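Local structure of allergen Bos d 2 (4WFU) at residues Arg17-Ala22 with Asn147-Asp152. The protein is a secreted lipocalin allergen of cattle dander that probably carries pheromones or other small odorant molecules. Sequence-based numbering, arbitrary orientation.
Sequences RIIYAA and NLIKTD
Where the first strand of the lipocalin barrel pairs with the short last strand, Y20 and N147 form an antiparallel non-hydrogen-bonded pair, and the chain then leaves the sheet through a 3-10 turn at 149-151. One carbonyl oxygen, I19 O, takes both backbone bonds across the contact: L148 N at 2.8 Å and, in a longer bond entering more from the side of the carbonyl, I149 N at 3.3 Å, both from the same face of its plane. I19 and Y20 both face G116 of strand 110-118 in a classic beta bulge. With CG opposite the backbone N (chi1 178°), N147 brings OD1 to K150 N, 2.9 Å away, an Asx motif that starts the turn. Y20 crosses N147 with ring and amide planes 72° apart, CE1 lying 3.9 Å from ND2. On the side of I18 and A21, L148 CD2 packs on I18 CD1 at 3.6 Å, and both L148 methyls reach A21 CB. Y39 also touches I18, and Y38 touches L148. I149 CB sits against I18 O at 3.3 Å, and I149 runs beside I19, CG2 to CG2 at 3.9 Å. A water accepts from I18 N and donates to D152 OD2, which is also salt-bridged to R40. I19 O thus gathers two N-H groups as the strand ends, N147 OD1 caps K150 N, and beyond the turn the water ties D152 back to the barrel wall.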
ATOM      1  N   ARG A  17      -3.211   8.170   3.754  1.00 29.37           N
ATOM      2  CA  ARG A  17      -4.053   8.059   2.569  1.00 28.83           C
ATOM      3  C   ARG A  17      -3.170   7.581   1.425  1.00 30.69           C
ATOM      4  O   ARG A  17      -1.972   7.851   1.412  1.00 32.30           O
ATOM      5  CB  ARG A  17      -4.711   9.408   2.228  1.00 29.68           C
ATOM      6  CG  ARG A  17      -3.742  10.512   1.822  1.00 38.37           C
ATOM      7  CD  ARG A  17      -4.468  11.864   1.823  1.00 43.15           C
ATOM      8  NE  ARG A  17      -3.786  12.916   1.071  1.00 44.53           N
ATOM      9  CZ  ARG A  17      -2.862  13.726   1.578  1.00 43.93           C
ATOM     10  NH1 ARG A  17      -2.477  13.591   2.840  1.00 41.82           N
ATOM     11  NH2 ARG A  17      -2.319  14.672   0.815  1.00 41.74           N
ATOM     12  N   ILE A  18      -3.751   6.867   0.470  1.00 28.13           N
ATOM     13  CA  ILE A  18      -2.983   6.402  -0.675  1.00 26.97           C
ATOM     14  C   ILE A  18      -3.044   7.411  -1.833  1.00 29.45           C
ATOM     15  O   ILE A  18      -4.119   7.846  -2.232  1.00 29.62           O
ATOM     16  CB  ILE A  18      -3.430   4.988  -1.142  1.00 30.19           C
ATOM     17  CG1 ILE A  18      -2.470   4.457  -2.208  1.00 27.69           C
ATOM     18  CG2 ILE A  18      -4.893   5.003  -1.651  1.00 28.21           C
ATOM     19  CD1 ILE A  18      -2.426   2.898  -2.299  1.00 24.25           C
ATOM     20  N   ILE A  19      -1.883   7.788  -2.354  1.00 29.26           N
ATOM     21  CA  ILE A  19      -1.830   8.672  -3.522  1.00 29.15           C
ATOM     22  C   ILE A  19      -1.683   7.837  -4.791  1.00 29.10           C
ATOM     23  O   ILE A  19      -2.491   7.943  -5.711  1.00 30.38           O
ATOM     24  CB  ILE A  19      -0.653   9.666  -3.450  1.00 31.26           C
ATOM     25  CG1 ILE A  19      -0.577  10.326  -2.075  1.00 33.58           C
ATOM     26  CG2 ILE A  19      -0.797  10.741  -4.542  1.00 28.87           C
ATOM     27  CD1 ILE A  19      -1.831  11.067  -1.695  1.00 33.66           C
ATOM     28  N   TYR A  20      -0.655   6.992  -4.815  1.00 29.54           N
ATOM     29  CA  TYR A  20      -0.330   6.182  -5.988  1.00 29.49           C
ATOM     30  C   TYR A  20      -0.178   4.712  -5.653  1.00 27.81           C
ATOM     31  O   TYR A  20       0.164   4.356  -4.526  1.00 29.90           O
ATOM     32  CB  TYR A  20       0.995   6.630  -6.610  1.00 29.15           C
ATOM     33  CG  TYR A  20       0.982   8.037  -7.171  1.00 27.85           C
ATOM     34  CD1 TYR A  20       0.312   8.332  -8.353  1.00 31.06           C
ATOM     35  CD2 TYR A  20       1.668   9.064  -6.530  1.00 30.22           C
ATOM     36  CE1 TYR A  20       0.315   9.643  -8.873  1.00 32.44           C
ATOM     37  CE2 TYR A  20       1.669  10.360  -7.043  1.00 33.02           C
ATOM     38  CZ  TYR A  20       0.996  10.637  -8.208  1.00 35.64           C
ATOM     39  OH  TYR A  20       1.008  11.926  -8.710  1.00 32.95           O
ATOM     40  N   ALA A  21      -0.405   3.875  -6.660  1.00 25.83           N
ATOM     41  CA  ALA A  21      -0.007   2.466  -6.614  1.00 28.16           C
ATOM     42  C   ALA A  21       0.578   2.118  -7.979  1.00 30.38           C
ATOM     43  O   ALA A  21       0.301   2.801  -8.973  1.00 32.65           O
ATOM     44  CB  ALA A  21      -1.200   1.576  -6.291  1.00 30.55           C
ATOM     45  N   ALA A  22       1.392   1.070  -8.020  1.00 29.81           N
ATOM     46  CA  ALA A  22       2.028   0.611  -9.246  1.00 27.80           C
ATOM     47  C   ALA A  22       2.185  -0.896  -9.160  1.00 28.84           C
ATOM     48  O   ALA A  22       2.434  -1.424  -8.086  1.00 31.65           O
ATOM     49  CB  ALA A  22       3.393   1.266  -9.416  1.00 29.71           C
ATOM     50  N   ASN A 147      -2.990   6.630 -10.268  1.00 30.31           N
ATOM     51  CA  ASN A 147      -3.323   7.603  -9.243  1.00 27.79           C
ATOM     52  C   ASN A 147      -4.604   7.145  -8.566  1.00 34.75           C
ATOM     53  O   ASN A 147      -5.649   7.065  -9.214  1.00 33.08           O
ATOM     54  CB  ASN A 147      -3.510   8.998  -9.862  1.00 30.79           C
ATOM     55  CG  ASN A 147      -3.919  10.040  -8.842  1.00 37.12           C
ATOM     56  OD1 ASN A 147      -4.793   9.806  -8.013  1.00 32.91           O
ATOM     57  ND2 ASN A 147      -3.299  11.216  -8.914  1.00 37.67           N
ATOM     58  N   LEU A 148      -4.524   6.834  -7.273  1.00 30.37           N
ATOM     59  CA  LEU A 148      -5.688   6.359  -6.531  1.00 28.63           C
ATOM     60  C   LEU A 148      -6.414   7.472  -5.800  1.00 31.67           C
ATOM     61  O   LEU A 148      -7.635   7.423  -5.650  1.00 34.78           O
ATOM     62  CB  LEU A 148      -5.294   5.269  -5.522  1.00 26.98           C
ATOM     63  CG  LEU A 148      -5.349   3.842  -6.054  1.00 28.82           C
ATOM     64  CD1 LEU A 148      -4.481   3.701  -7.302  1.00 30.48           C
ATOM     65  CD2 LEU A 148      -4.881   2.863  -4.968  1.00 32.01           C
ATOM     66  N   ILE A 149      -5.678   8.478  -5.339  1.00 30.52           N
ATOM     67  CA  ILE A 149      -6.306   9.510  -4.517  1.00 34.06           C
ATOM     68  C   ILE A 149      -7.423  10.228  -5.272  1.00 35.57           C
ATOM     69  O   ILE A 149      -8.431  10.603  -4.681  1.00 34.57           O
ATOM     70  CB  ILE A 149      -5.272  10.496  -3.917  1.00 33.70           C
ATOM     71  CG1 ILE A 149      -5.914  11.385  -2.847  1.00 35.31           C
ATOM     72  CG2 ILE A 149      -4.607  11.316  -5.005  1.00 33.57           C
ATOM     73  CD1 ILE A 149      -6.407  10.631  -1.633  1.00 43.29           C
ATOM     74  N   LYS A 150      -7.266  10.375  -6.582  1.00 37.72           N
ATOM     75  CA  LYS A 150      -8.240  11.120  -7.373  1.00 37.82           C
ATOM     76  C   LYS A 150      -9.579  10.396  -7.533  1.00 39.74           C
ATOM     77  O   LYS A 150     -10.578  11.027  -7.866  1.00 37.29           O
ATOM     78  CB  LYS A 150      -7.661  11.515  -8.739  1.00 37.03           C
ATOM     79  CG  LYS A 150      -7.517  10.365  -9.714  1.00 41.37           C
ATOM     80  CD  LYS A 150      -6.814  10.832 -10.983  1.00 45.08           C
ATOM     81  CE  LYS A 150      -6.711   9.709 -11.998  1.00 43.99           C
ATOM     82  NZ  LYS A 150      -6.046  10.170 -13.248  1.00 48.27           N
ATOM     83  N   THR A 151      -9.601   9.084  -7.292  1.00 35.09           N
ATOM     84  CA  THR A 151     -10.842   8.311  -7.346  1.00 38.22           C
ATOM     85  C   THR A 151     -11.311   7.864  -5.956  1.00 37.19           C
ATOM     86  O   THR A 151     -12.275   7.111  -5.830  1.00 35.79           O
ATOM     87  CB  THR A 151     -10.710   7.066  -8.246  1.00 39.16           C
ATOM     88  OG1 THR A 151      -9.759   6.148  -7.686  1.00 33.73           O
ATOM     89  CG2 THR A 151     -10.263   7.448  -9.642  1.00 38.13           C
ATOM     90  N   ASP A 152     -10.638   8.344  -4.915  1.00 35.11           N
ATOM     91  CA  ASP A 152     -10.988   7.957  -3.552  1.00 36.65           C
ATOM     92  C   ASP A 152     -12.115   8.833  -3.030  1.00 39.37           C
ATOM     93  O   ASP A 152     -11.866   9.874  -2.425  1.00 37.72           O
ATOM     94  CB  ASP A 152      -9.769   8.073  -2.628  1.00 37.57           C
ATOM     95  CG  ASP A 152     -10.052   7.573  -1.216  1.00 34.90           C
ATOM     96  OD1 ASP A 152     -11.208   7.222  -0.921  1.00 34.11           O
ATOM     97  OD2 ASP A 152      -9.122   7.566  -0.389  1.00 33.57           O
TER
HETATM   98  O   HOH W   1      -6.604   6.796   0.713  1.00 35.52           O